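Local structure of peroxinectin A (Dictyostelium discoideum, 6ERC) at residues A[24-29]-A[290-295]; A[120-125]-A[141-146]; A[286-291]-A[462-467]; A[298-303]-A[455-460]. The protein is a secreted haem peroxidase that uses hydrogen peroxide to oxidise phenolic donors, and that has iodide and thiocyanate peroxidase activity. One frame throughout, in Å; residues are numbered along the deposited sequence.

The four contacts form a connected group between a glycan and the haem. Contacts 1 and 2 meet in the sheet that holds strands 24-25 and 139-144, their centres about 10 Å apart. F26 N lies 2.8 Å from Q142 O there, probably a hydrogen bond. Contacts 1 and 3 share A290 and Q291, with centres about 11 Å apart. Contacts 1 and 4 both use helix 294-300, and contacts 3 and 4 both use helix 452-467. Contact 4 reaches the haem directly through F301, R302 and F303. The side chain of F26 in contact 1 is about 5 Å from the haem. Contact 2 reaches out to a glycan, with its centre about 20 Å from that of contact 4.

Contact 1 (A[24-29]-A[290-295]); sequences TPFIRL and AQVSNE
I27 and S293 pair their backbones in a single beta bridge. I27 N donates to V292 O at 2.9 Å, nearly straight and in the carbonyl plane. N294 N donates to I27 O, at a very short modelled distance whose exact value is doubtful. S293 is the N-cap of helix 294-300, and its OG accepts from F296 N. The bridge lies at the start of this helix, which runs on to the haem pocket of the animal-type peroxidase.

In the first turn, E295 turns its carboxylate back to the other segment. L29 N donates to E295 OE1 at 3.2 Å, on the syn side but 35° out of the carboxylate plane. OE2 takes A30 N, and a water links it to R28 NH1. T24 OG1 is 2.8 Å from Q291 OE1, but S21 O competes for its single proton. Q291 CG is anti to the backbone N (chi1 -175°) and the chain bends at chi2, which brings the amide to T24.

The R28 guanidinium stacks over the N294 amide, with the planes 19° apart. H390 and E141 take up these polar ends, and R28 NE forms a salt bridge with E141.

V292 O lies at the F26 ring edge, 3.5 Å from CD1. Among apolar contacts, F26 CE1 touches V292 CG1, and I27 CG1 lies 3.6 Å from Q291 CB.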
# COMPACT_ATOMS: atom_id res chain seq x y z
N THR A 24 16.19 -1.23 -6.15
CA THR A 24 16.99 -0.02 -6.27
C THR A 24 16.72 0.93 -5.11
O THR A 24 15.61 0.94 -4.56
CB THR A 24 16.70 0.71 -7.59
OG1 THR A 24 15.31 1.05 -7.65
CG2 THR A 24 17.07 -0.15 -8.78
N PRO A 25 17.72 1.72 -4.69
CA PRO A 25 17.52 2.60 -3.53
C PRO A 25 16.32 3.52 -3.73
O PRO A 25 15.97 3.92 -4.84
CB PRO A 25 18.82 3.41 -3.46
CG PRO A 25 19.82 2.72 -4.35
CD PRO A 25 19.13 1.63 -5.11
N PHE A 26 15.66 3.83 -2.61
CA PHE A 26 14.59 4.81 -2.61
C PHE A 26 15.14 6.21 -2.89
O PHE A 26 16.35 6.46 -2.80
CB PHE A 26 13.84 4.82 -1.27
CG PHE A 26 12.89 3.67 -1.10
CD1 PHE A 26 11.65 3.66 -1.72
CD2 PHE A 26 13.22 2.60 -0.27
CE1 PHE A 26 10.77 2.61 -1.54
CE2 PHE A 26 12.34 1.55 -0.09
CZ PHE A 26 11.12 1.56 -0.72
N ILE A 27 14.23 7.11 -3.21
CA ILE A 27 14.55 8.52 -3.35
C ILE A 27 14.29 9.22 -2.02
O ILE A 27 13.53 8.74 -1.18
CB ILE A 27 13.73 9.17 -4.51
CG1 ILE A 27 14.09 8.53 -5.85
CG2 ILE A 27 13.94 10.67 -4.59
CD1 ILE A 27 15.55 8.72 -6.27
N ARG A 28 14.93 10.37 -1.83
CA ARG A 28 14.72 11.20 -0.65
C ARG A 28 14.24 12.58 -1.08
O ARG A 28 14.87 13.22 -1.94
CB ARG A 28 16.01 11.33 0.18
CG ARG A 28 16.50 10.04 0.81
CD ARG A 28 15.82 9.76 2.14
NE ARG A 28 16.36 8.54 2.75
CZ ARG A 28 15.97 8.05 3.92
NH1 ARG A 28 15.04 8.66 4.63
NH2 ARG A 28 16.52 6.93 4.38
N LEU A 29 13.13 13.03 -0.50
CA LEU A 29 12.75 14.43 -0.62
C LEU A 29 13.49 15.30 0.37
O LEU A 29 13.72 16.49 0.11
CB LEU A 29 11.24 14.59 -0.42
CG LEU A 29 10.33 13.71 -1.27
CD1 LEU A 29 8.87 14.02 -0.95
CD2 LEU A 29 10.61 13.90 -2.75
N ALA A 290 10.74 8.20 -11.75
CA ALA A 290 9.53 7.66 -11.16
C ALA A 290 9.78 6.88 -9.88
O ALA A 290 8.82 6.46 -9.23
CB ALA A 290 8.83 6.74 -12.17
N GLN A 291 11.05 6.68 -9.49
CA GLN A 291 11.37 5.92 -8.29
C GLN A 291 10.61 6.47 -7.09
O GLN A 291 10.42 7.68 -6.96
CB GLN A 291 12.88 5.97 -8.04
CG GLN A 291 13.36 5.11 -6.88
CD GLN A 291 13.42 3.63 -7.23
OE1 GLN A 291 13.70 3.27 -8.37
NE2 GLN A 291 13.15 2.78 -6.25
N VAL A 292 10.18 5.57 -6.21
CA VAL A 292 9.41 5.97 -5.04
C VAL A 292 10.32 6.70 -4.06
O VAL A 292 11.50 6.36 -3.90
CB VAL A 292 8.75 4.75 -4.38
CG1 VAL A 292 8.05 5.14 -3.08
CG2 VAL A 292 7.77 4.10 -5.34
N SER A 293 9.78 7.70 -3.38
CA SER A 293 10.51 8.43 -2.36
C SER A 293 10.38 7.73 -1.02
O SER A 293 9.35 7.12 -0.71
CB SER A 293 10.01 9.87 -2.24
OG SER A 293 8.72 9.90 -1.67
N ASN A 294 11.44 7.82 -0.22
CA ASN A 294 11.44 7.17 1.09
C ASN A 294 10.35 7.72 1.99
O ASN A 294 9.75 6.97 2.77
CB ASN A 294 12.81 7.34 1.75
CG ASN A 294 13.14 6.21 2.69
OD1 ASN A 294 12.36 5.88 3.58
ND2 ASN A 294 14.30 5.60 2.49
N GLU A 295 10.05 9.01 1.88
CA GLU A 295 9.03 9.61 2.73
C GLU A 295 7.63 9.20 2.29
O GLU A 295 6.73 9.11 3.12
CB GLU A 295 9.16 11.14 2.72
CG GLU A 295 10.49 11.67 3.22
CD GLU A 295 11.59 11.58 2.18
OE1 GLU A 295 11.38 10.94 1.13
OE2 GLU A 295 12.68 12.16 2.40
O HOH W 1 14.34 11.58 4.51

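Contact 2 (A[120-125]-A[141-146]). With BMA (beta-D-mannopyranose), chain H.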
# COMPACT_ATOMS: atom_id res chain seq x y z
N ARG A 120 16.09 -3.69 4.28
CA ARG A 120 17.29 -3.88 3.48
C ARG A 120 17.83 -2.53 3.02
O ARG A 120 17.09 -1.67 2.55
CB ARG A 120 16.99 -4.76 2.27
CG ARG A 120 18.18 -5.02 1.34
CD ARG A 120 17.73 -5.75 0.09
NE ARG A 120 18.72 -5.72 -0.98
CZ ARG A 120 18.55 -6.28 -2.17
NH1 ARG A 120 17.42 -6.93 -2.45
NH2 ARG A 120 19.50 -6.20 -3.09
N ALA A 121 19.13 -2.38 3.18
CA ALA A 121 19.82 -1.16 2.80
C ALA A 121 21.10 -1.51 2.06
O ALA A 121 21.59 -2.64 2.12
CB ALA A 121 20.13 -0.27 4.02
N THR A 122 21.62 -0.52 1.35
CA THR A 122 22.83 -0.66 0.56
C THR A 122 23.63 0.63 0.66
O THR A 122 23.07 1.72 0.86
CB THR A 122 22.50 -0.98 -0.91
OG1 THR A 122 23.65 -1.54 -1.54
CG2 THR A 122 22.07 0.30 -1.68
N GLU A 123 24.94 0.49 0.53
CA GLU A 123 25.82 1.64 0.57
C GLU A 123 25.59 2.51 -0.66
O GLU A 123 25.38 2.02 -1.77
CB GLU A 123 27.29 1.19 0.65
CG GLU A 123 28.27 2.31 0.90
CD GLU A 123 29.67 1.80 1.17
OE1 GLU A 123 29.81 0.64 1.62
OE2 GLU A 123 30.64 2.55 0.94
N VAL A 124 25.61 3.82 -0.46
CA VAL A 124 25.41 4.79 -1.54
C VAL A 124 26.49 5.85 -1.45
O VAL A 124 27.18 5.99 -0.42
CB VAL A 124 24.00 5.43 -1.48
CG1 VAL A 124 22.94 4.37 -1.72
CG2 VAL A 124 23.77 6.15 -0.15
N PRO A 125 26.68 6.61 -2.53
CA PRO A 125 27.66 7.70 -2.50
C PRO A 125 27.20 8.80 -1.56
O PRO A 125 26.01 9.13 -1.49
CB PRO A 125 27.70 8.19 -3.95
CG PRO A 125 27.11 7.10 -4.76
CD PRO A 125 26.11 6.43 -3.87
N GLU A 141 21.23 3.84 1.92
CA GLU A 141 19.87 4.12 1.47
C GLU A 141 19.07 2.83 1.46
O GLU A 141 19.60 1.76 1.17
CB GLU A 141 19.89 4.76 0.07
CG GLU A 141 18.53 5.22 -0.44
CD GLU A 141 17.77 6.06 0.58
OE1 GLU A 141 17.00 5.47 1.37
OE2 GLU A 141 17.93 7.29 0.59
N GLN A 142 17.79 2.95 1.82
CA GLN A 142 16.93 1.78 1.84
C GLN A 142 16.59 1.32 0.43
O GLN A 142 16.57 2.12 -0.52
CB GLN A 142 15.65 2.05 2.64
CG GLN A 142 15.80 1.92 4.16
CD GLN A 142 16.55 3.09 4.78
OE1 GLN A 142 16.37 4.24 4.39
NE2 GLN A 142 17.41 2.79 5.75
N ILE A 143 16.32 0.02 0.30
CA ILE A 143 16.14 -0.63 -1.00
C ILE A 143 14.66 -0.93 -1.21
O ILE A 143 14.01 -1.53 -0.35
CB ILE A 143 16.98 -1.93 -1.12
CG1 ILE A 143 18.48 -1.59 -1.33
CG2 ILE A 143 16.44 -2.81 -2.26
CD1 ILE A 143 18.91 -1.48 -2.80
N ASN A 144 14.14 -0.50 -2.35
CA ASN A 144 12.78 -0.83 -2.76
C ASN A 144 12.79 -2.20 -3.44
O ASN A 144 13.29 -2.34 -4.57
CB ASN A 144 12.20 0.23 -3.71
CG ASN A 144 10.73 0.01 -4.00
OD1 ASN A 144 10.12 -0.92 -3.47
ND2 ASN A 144 10.15 0.86 -4.82
N SER A 145 12.25 -3.20 -2.77
CA SER A 145 12.17 -4.55 -3.32
C SER A 145 10.96 -4.75 -4.22
O SER A 145 10.30 -5.79 -4.19
CB SER A 145 12.18 -5.57 -2.18
OG SER A 145 13.43 -5.58 -1.51
N LEU A 146 10.65 -3.75 -5.05
CA LEU A 146 9.50 -3.81 -5.94
C LEU A 146 9.68 -2.73 -7.01
O LEU A 146 10.30 -1.70 -6.76
CB LEU A 146 8.19 -3.59 -5.18
CG LEU A 146 6.99 -4.41 -5.65
CD1 LEU A 146 7.13 -5.87 -5.26
CD2 LEU A 146 5.71 -3.82 -5.07
C1 BMA H . 23.99 -3.08 -1.54
C2 BMA H . 23.57 -4.58 -1.38
C3 BMA H . 22.95 -5.08 -2.70
C4 BMA H . 23.71 -4.50 -3.93
C5 BMA H . 25.09 -3.99 -3.48
C6 BMA H . 25.98 -3.53 -4.61
O2 BMA H . 22.57 -4.73 -0.38
O3 BMA H . 21.58 -4.77 -2.78
O4 BMA H . 23.89 -5.50 -4.92
O5 BMA H . 24.88 -2.86 -2.61
O6 BMA H . 27.32 -4.05 -4.43
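An O-linked mannose sits over this antiparallel strand pair. T122 OG1 is bonded covalently to C1 of the beta-D-mannopyranose. The side chain of R120, two residues earlier, reaches the same sugar. Its chain is extended from CG to NE, with CG anti to the backbone N (chi1 180°). This carries the guanidinium out beside the ring, where NH2 donates to the mannose O3 at 2.5 Å, at the guanidinium edge. A weak bond also runs from the mannose O2 to A121 O.

I143 packs against both residues. Its CG2 meets one face of the R120 guanidinium, off toward the rim, and is 3.9 Å from R120 NE. The other branch of I143 goes to the glycosylated residue, with CD1 3.8 Å from T122 CG2. The isoleucine thus touches both R120 and T122.

Strands 113-124 and 139-144 are neighbours in a four-stranded antiparallel sheet, whose edge strand 24-25 lies on the other side of 139-144. T122 and E141 form a hydrogen-bonded pair. T122 N donates to E141 O at 3.1 Å, and E141 N donates to T122 O at 3.0 Å, nearly along the C=O axis. A121 and Q142 form the next, non-hydrogen-bonded pair. Beyond it I143 N donates to R120 O at 2.9 Å, from a direction tilted 27° off the carbonyl plane.

V124 CG1 packs on E141 CB at 3.6 Å. The E141 chain then bends away at chi2 (49°). Its OE1 accepts from the backbone N of Q142 at 2.7 Å.

Contact 3 (A[286-291]-A[462-467]); sequences ANVNAQ and FFRTRA
R464, on the last turns of helix 452-467, reaches across to the backbone of the loop that leads into helix 294-300. Its aliphatic part meets V288 first, with CG 3.8 Å from V288 CG1. The chain then bends at chi3 (-67°) and brings the guanidinium edge-on to two carbonyls. NH2 alone serves both. It donates to N289 O at 2.9 Å and to Q291 O at 2.6 Å, and both oxygens lie close to the guanidinium plane. E460 forms a salt bridge with NE on the same helix.

The R464 backbone takes part too, its O lying 3.7 Å from A290 CB. T465 comes next and is nearest in backbone terms, its CA 4.3 Å from that of A290. Its CG2 lies beside A290 O, while its OG1 bonds to Y267 OH. A467 closes the contact, with CB 4.2 Å from V288 CG1.

The loop also has an internal brace. N289 OD1 accepts from Q291 N at 3.0 Å in an Asx turn, and N289 O and Q291 O both reach R464 from around this turn. Two loop carbonyls thereby accept from the two N-H groups of one guanidinium nitrogen. With E460 beside it, the arginine probably keeps its positive charge.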
# COMPACT_ATOMS: atom_id res chain seq x y z
N ALA A 286 11.41 12.31 -20.03
CA ALA A 286 12.51 11.37 -19.85
C ALA A 286 13.47 11.79 -18.75
O ALA A 286 14.32 10.98 -18.35
CB ALA A 286 13.29 11.22 -21.16
N ASN A 287 13.37 13.02 -18.25
CA ASN A 287 14.23 13.49 -17.17
C ASN A 287 13.61 13.30 -15.79
O ASN A 287 14.28 13.57 -14.79
CB ASN A 287 14.56 14.97 -17.37
CG ASN A 287 15.25 15.23 -18.69
OD1 ASN A 287 16.06 14.41 -19.15
ND2 ASN A 287 14.94 16.36 -19.31
N VAL A 288 12.36 12.86 -15.71
CA VAL A 288 11.69 12.65 -14.43
C VAL A 288 11.96 11.23 -13.95
O VAL A 288 11.87 10.27 -14.72
CB VAL A 288 10.18 12.91 -14.57
CG1 VAL A 288 9.42 12.42 -13.34
CG2 VAL A 288 9.93 14.39 -14.78
N ASN A 289 12.29 11.10 -12.67
CA ASN A 289 12.54 9.81 -12.05
C ASN A 289 11.28 9.35 -11.33
O ASN A 289 10.80 10.03 -10.42
CB ASN A 289 13.72 9.89 -11.07
CG ASN A 289 14.10 8.54 -10.49
OD1 ASN A 289 13.54 7.52 -10.87
ND2 ASN A 289 15.07 8.54 -9.59
N ALA A 290 10.74 8.20 -11.75
CA ALA A 290 9.53 7.66 -11.16
C ALA A 290 9.78 6.88 -9.88
O ALA A 290 8.82 6.46 -9.23
CB ALA A 290 8.83 6.74 -12.17
N GLN A 291 11.05 6.68 -9.49
CA GLN A 291 11.37 5.92 -8.29
C GLN A 291 10.61 6.47 -7.09
O GLN A 291 10.42 7.68 -6.96
CB GLN A 291 12.88 5.97 -8.04
CG GLN A 291 13.36 5.11 -6.88
CD GLN A 291 13.42 3.63 -7.23
OE1 GLN A 291 13.70 3.27 -8.37
NE2 GLN A 291 13.15 2.78 -6.25
N PHE A 462 3.04 10.87 -7.05
CA PHE A 462 2.24 10.41 -8.17
C PHE A 462 2.41 11.28 -9.41
O PHE A 462 2.12 10.82 -10.52
CB PHE A 462 0.77 10.33 -7.77
CG PHE A 462 0.46 9.14 -6.90
CD1 PHE A 462 0.57 7.85 -7.40
CD2 PHE A 462 0.05 9.31 -5.59
CE1 PHE A 462 0.29 6.76 -6.61
CE2 PHE A 462 -0.23 8.21 -4.79
CZ PHE A 462 -0.12 6.94 -5.31
N PHE A 463 2.88 12.52 -9.26
CA PHE A 463 3.27 13.28 -10.44
C PHE A 463 4.42 12.60 -11.16
O PHE A 463 4.45 12.56 -12.40
CB PHE A 463 3.65 14.70 -10.04
CG PHE A 463 4.02 15.57 -11.21
CD1 PHE A 463 5.33 15.62 -11.66
CD2 PHE A 463 3.06 16.33 -11.85
CE1 PHE A 463 5.67 16.42 -12.74
CE2 PHE A 463 3.40 17.13 -12.92
CZ PHE A 463 4.70 17.17 -13.37
N ARG A 464 5.37 12.05 -10.41
CA ARG A 464 6.56 11.46 -11.02
C ARG A 464 6.27 10.08 -11.60
O ARG A 464 6.72 9.77 -12.71
CB ARG A 464 7.70 11.40 -10.01
CG ARG A 464 8.31 12.76 -9.72
CD ARG A 464 9.52 12.67 -8.80
NE ARG A 464 9.17 12.24 -7.45
CZ ARG A 464 9.30 11.00 -6.99
NH1 ARG A 464 8.95 10.73 -5.74
NH2 ARG A 464 9.78 10.04 -7.75
N THR A 465 5.52 9.24 -10.88
CA THR A 465 5.24 7.90 -11.40
C THR A 465 4.33 7.91 -12.62
O THR A 465 4.17 6.87 -13.26
CB THR A 465 4.63 7.01 -10.32
OG1 THR A 465 3.68 7.75 -9.55
CG2 THR A 465 5.73 6.46 -9.41
N ARG A 466 3.73 9.06 -12.96
CA ARG A 466 3.05 9.24 -14.23
C ARG A 466 3.95 9.89 -15.27
O ARG A 466 4.08 9.39 -16.39
CB ARG A 466 1.79 10.09 -14.04
CG ARG A 466 1.13 10.53 -15.34
CD ARG A 466 -0.26 11.10 -15.11
NE ARG A 466 -0.22 12.51 -14.73
CZ ARG A 466 -1.30 13.25 -14.48
NH1 ARG A 466 -2.52 12.73 -14.58
NH2 ARG A 466 -1.17 14.53 -14.14
N ALA A 467 4.60 11.01 -14.91
CA ALA A 467 5.43 11.74 -15.87
C ALA A 467 6.68 10.96 -16.24
O ALA A 467 7.14 11.05 -17.39
CB ALA A 467 5.79 13.10 -15.30

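Contact 4 (A[298-303]-A[455-460]); sequences TTAFRF and YLIIYE. With HEM (protoporphyrin IX containing Fe), chain F.
A300 fits against I457 and I458 where helices 294-300 and 452-467 pack together at the haem pocket of the peroxidase fold. The small A300 side chain points at the second helix. Its CB lies 3.5 Å from I457 CG2 and 4.0 Å from I458 CG1. I457 CG2 stands anti to the backbone N (chi1 -60°, measured to CG1), which directs that methyl to the alanine.

I458 CG1 also comes to the edge of the F301 ring, near the ring plane and 4.2 Å from CD1. The I458 side chain crosses that of F303 at about a right angle, with CD1 3.8 Å from F303 CE2. No hydrogen bond joins the two segments.

The two rings pass this packing on to the haem. F301 CE2 is 3.6 Å from the haem CAC, and F303 carries CBC over one face. R302 points the other way from the isoleucines. One guanidinium face looks toward the haem edge at CHA, the two planes well tilted. N383 also bonds to NH1, and NE donates to T297 O. The haem propionate O1A accepts from R302 NH1, modelled at 2.4 Å and too short to take literally, and weakly from NH2 at 3.0 Å.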
# COMPACT_ATOMS: atom_id res chain seq x y z
N THR A 298 7.23 5.35 3.46
CA THR A 298 7.48 5.17 4.88
C THR A 298 6.54 6.02 5.73
O THR A 298 6.10 5.58 6.80
CB THR A 298 8.93 5.51 5.21
OG1 THR A 298 9.81 4.82 4.31
CG2 THR A 298 9.26 5.12 6.64
N THR A 299 6.22 7.23 5.28
CA THR A 299 5.51 8.20 6.12
C THR A 299 4.16 8.58 5.55
O THR A 299 3.13 8.25 6.14
CB THR A 299 6.40 9.44 6.31
OG1 THR A 299 7.73 9.03 6.64
CG2 THR A 299 5.85 10.32 7.44
N ALA A 300 4.11 9.28 4.41
CA ALA A 300 2.87 9.91 3.96
C ALA A 300 1.79 8.87 3.66
O ALA A 300 0.69 8.93 4.21
CB ALA A 300 3.14 10.78 2.73
N PHE A 301 2.09 7.92 2.78
CA PHE A 301 1.06 7.03 2.28
C PHE A 301 0.68 5.92 3.26
O PHE A 301 -0.19 5.10 2.94
CB PHE A 301 1.50 6.40 0.96
CG PHE A 301 0.35 5.98 0.08
CD1 PHE A 301 -0.36 6.93 -0.63
CD2 PHE A 301 -0.02 4.65 -0.02
CE1 PHE A 301 -1.42 6.56 -1.44
CE2 PHE A 301 -1.08 4.28 -0.82
CZ PHE A 301 -1.77 5.23 -1.53
N ARG A 302 1.30 5.87 4.44
CA ARG A 302 0.87 4.92 5.46
C ARG A 302 -0.35 5.41 6.24
O ARG A 302 -0.76 4.75 7.20
CB ARG A 302 2.02 4.63 6.43
CG ARG A 302 3.20 3.95 5.76
CD ARG A 302 3.88 2.94 6.67
NE ARG A 302 5.02 2.31 6.01
CZ ARG A 302 5.73 1.32 6.53
NH1 ARG A 302 5.42 0.82 7.72
NH2 ARG A 302 6.76 0.82 5.85
N PHE A 303 -0.93 6.54 5.85
CA PHE A 303 -2.14 7.03 6.49
C PHE A 303 -3.27 6.01 6.46
O PHE A 303 -4.19 6.09 7.29
CB PHE A 303 -2.61 8.32 5.81
CG PHE A 303 -3.17 8.11 4.42
CD1 PHE A 303 -4.51 7.83 4.23
CD2 PHE A 303 -2.35 8.21 3.31
CE1 PHE A 303 -5.02 7.64 2.97
CE2 PHE A 303 -2.86 8.02 2.04
CZ PHE A 303 -4.20 7.74 1.87
N TYR A 455 -0.34 15.58 2.09
CA TYR A 455 -0.82 15.99 0.77
C TYR A 455 0.35 16.28 -0.17
O TYR A 455 0.37 15.81 -1.31
CB TYR A 455 -1.71 17.22 0.92
CG TYR A 455 -2.32 17.73 -0.36
CD1 TYR A 455 -1.58 18.51 -1.24
CD2 TYR A 455 -3.64 17.47 -0.67
CE1 TYR A 455 -2.14 19.00 -2.41
CE2 TYR A 455 -4.21 17.95 -1.84
CZ TYR A 455 -3.46 18.71 -2.70
OH TYR A 455 -4.03 19.19 -3.86
N LEU A 456 1.33 17.05 0.31
CA LEU A 456 2.44 17.46 -0.55
C LEU A 456 3.29 16.26 -0.96
O LEU A 456 3.71 16.16 -2.11
CB LEU A 456 3.28 18.51 0.17
CG LEU A 456 4.25 19.33 -0.69
CD1 LEU A 456 4.48 20.69 -0.05
CD2 LEU A 456 5.57 18.61 -0.90
N ILE A 457 3.55 15.34 -0.03
CA ILE A 457 4.38 14.18 -0.34
C ILE A 457 3.68 13.27 -1.34
O ILE A 457 4.30 12.75 -2.27
CB ILE A 457 4.76 13.44 0.95
CG1 ILE A 457 5.54 14.36 1.89
CG2 ILE A 457 5.59 12.19 0.63
CD1 ILE A 457 5.62 13.86 3.31
N ILE A 458 2.37 13.06 -1.16
CA ILE A 458 1.63 12.19 -2.06
C ILE A 458 1.51 12.83 -3.44
O ILE A 458 1.73 12.18 -4.47
CB ILE A 458 0.25 11.86 -1.47
CG1 ILE A 458 0.41 11.04 -0.18
CG2 ILE A 458 -0.60 11.08 -2.48
CD1 ILE A 458 -0.86 10.93 0.64
N TYR A 459 1.15 14.12 -3.48
CA TYR A 459 1.06 14.82 -4.75
C TYR A 459 2.38 14.72 -5.51
O TYR A 459 2.39 14.49 -6.73
CB TYR A 459 0.69 16.28 -4.52
CG TYR A 459 0.53 17.09 -5.79
CD1 TYR A 459 1.64 17.60 -6.46
CD2 TYR A 459 -0.73 17.34 -6.32
CE1 TYR A 459 1.50 18.33 -7.62
CE2 TYR A 459 -0.87 18.08 -7.48
CZ TYR A 459 0.24 18.57 -8.13
OH TYR A 459 0.10 19.31 -9.28
N GLU A 460 3.50 14.88 -4.80
CA GLU A 460 4.80 14.92 -5.47
C GLU A 460 5.17 13.56 -6.04
O GLU A 460 5.78 13.47 -7.11
CB GLU A 460 5.86 15.40 -4.48
CG GLU A 460 7.18 15.82 -5.13
CD GLU A 460 8.11 14.65 -5.40
OE1 GLU A 460 7.93 13.58 -4.77
OE2 GLU A 460 9.01 14.79 -6.24
CHA HEM F . 3.00 -1.32 4.97
CHB HEM F . -0.52 -4.04 6.86
CHC HEM F . -3.84 -1.13 4.80
CHD HEM F . -0.30 1.72 3.13
C1A HEM F . 2.33 -2.27 5.71
C2A HEM F . 2.94 -3.22 6.60
C3A HEM F . 1.97 -3.98 7.13
C4A HEM F . 0.71 -3.52 6.58
CMA HEM F . 2.14 -5.14 8.14
CAA HEM F . 4.45 -3.31 6.88
CBA HEM F . 4.65 -2.88 8.33
CGA HEM F . 6.06 -2.40 8.53
O1A HEM F . 6.45 -1.37 7.90
O2A HEM F . 6.80 -3.02 9.32
C1B HEM F . -1.72 -3.50 6.44
C2B HEM F . -3.02 -4.04 6.73
C3B HEM F . -3.94 -3.25 6.16
C4B HEM F . -3.24 -2.17 5.50
CMB HEM F . -3.21 -5.33 7.56
CAB HEM F . -5.48 -3.36 6.17
CBB HEM F . -6.14 -4.31 6.85
C1C HEM F . -3.18 -0.10 4.17
C2C HEM F . -3.79 1.00 3.45
C3C HEM F . -2.80 1.80 2.98
C4C HEM F . -1.55 1.21 3.40
CMC HEM F . -5.32 1.14 3.32
CAC HEM F . -2.80 3.11 2.16
CBC HEM F . -3.88 3.74 1.70
C1D HEM F . 0.90 1.12 3.44
C2D HEM F . 2.21 1.57 3.02
C3D HEM F . 3.11 0.73 3.54
C4D HEM F . 2.41 -0.28 4.29
CMD HEM F . 2.47 2.81 2.15
CAD HEM F . 4.64 0.77 3.37
CBD HEM F . 4.91 0.15 2.00
CGD HEM F . 6.20 -0.62 2.00
O1D HEM F . 6.19 -1.82 2.40
O2D HEM F . 7.25 -0.06 1.59
NA HEM F . 0.97 -2.48 5.71
NB HEM F . -1.89 -2.35 5.69
NC HEM F . -1.81 0.06 4.12
ND HEM F . 1.06 -0.01 4.22
FE HEM F . -0.39 -1.20 4.89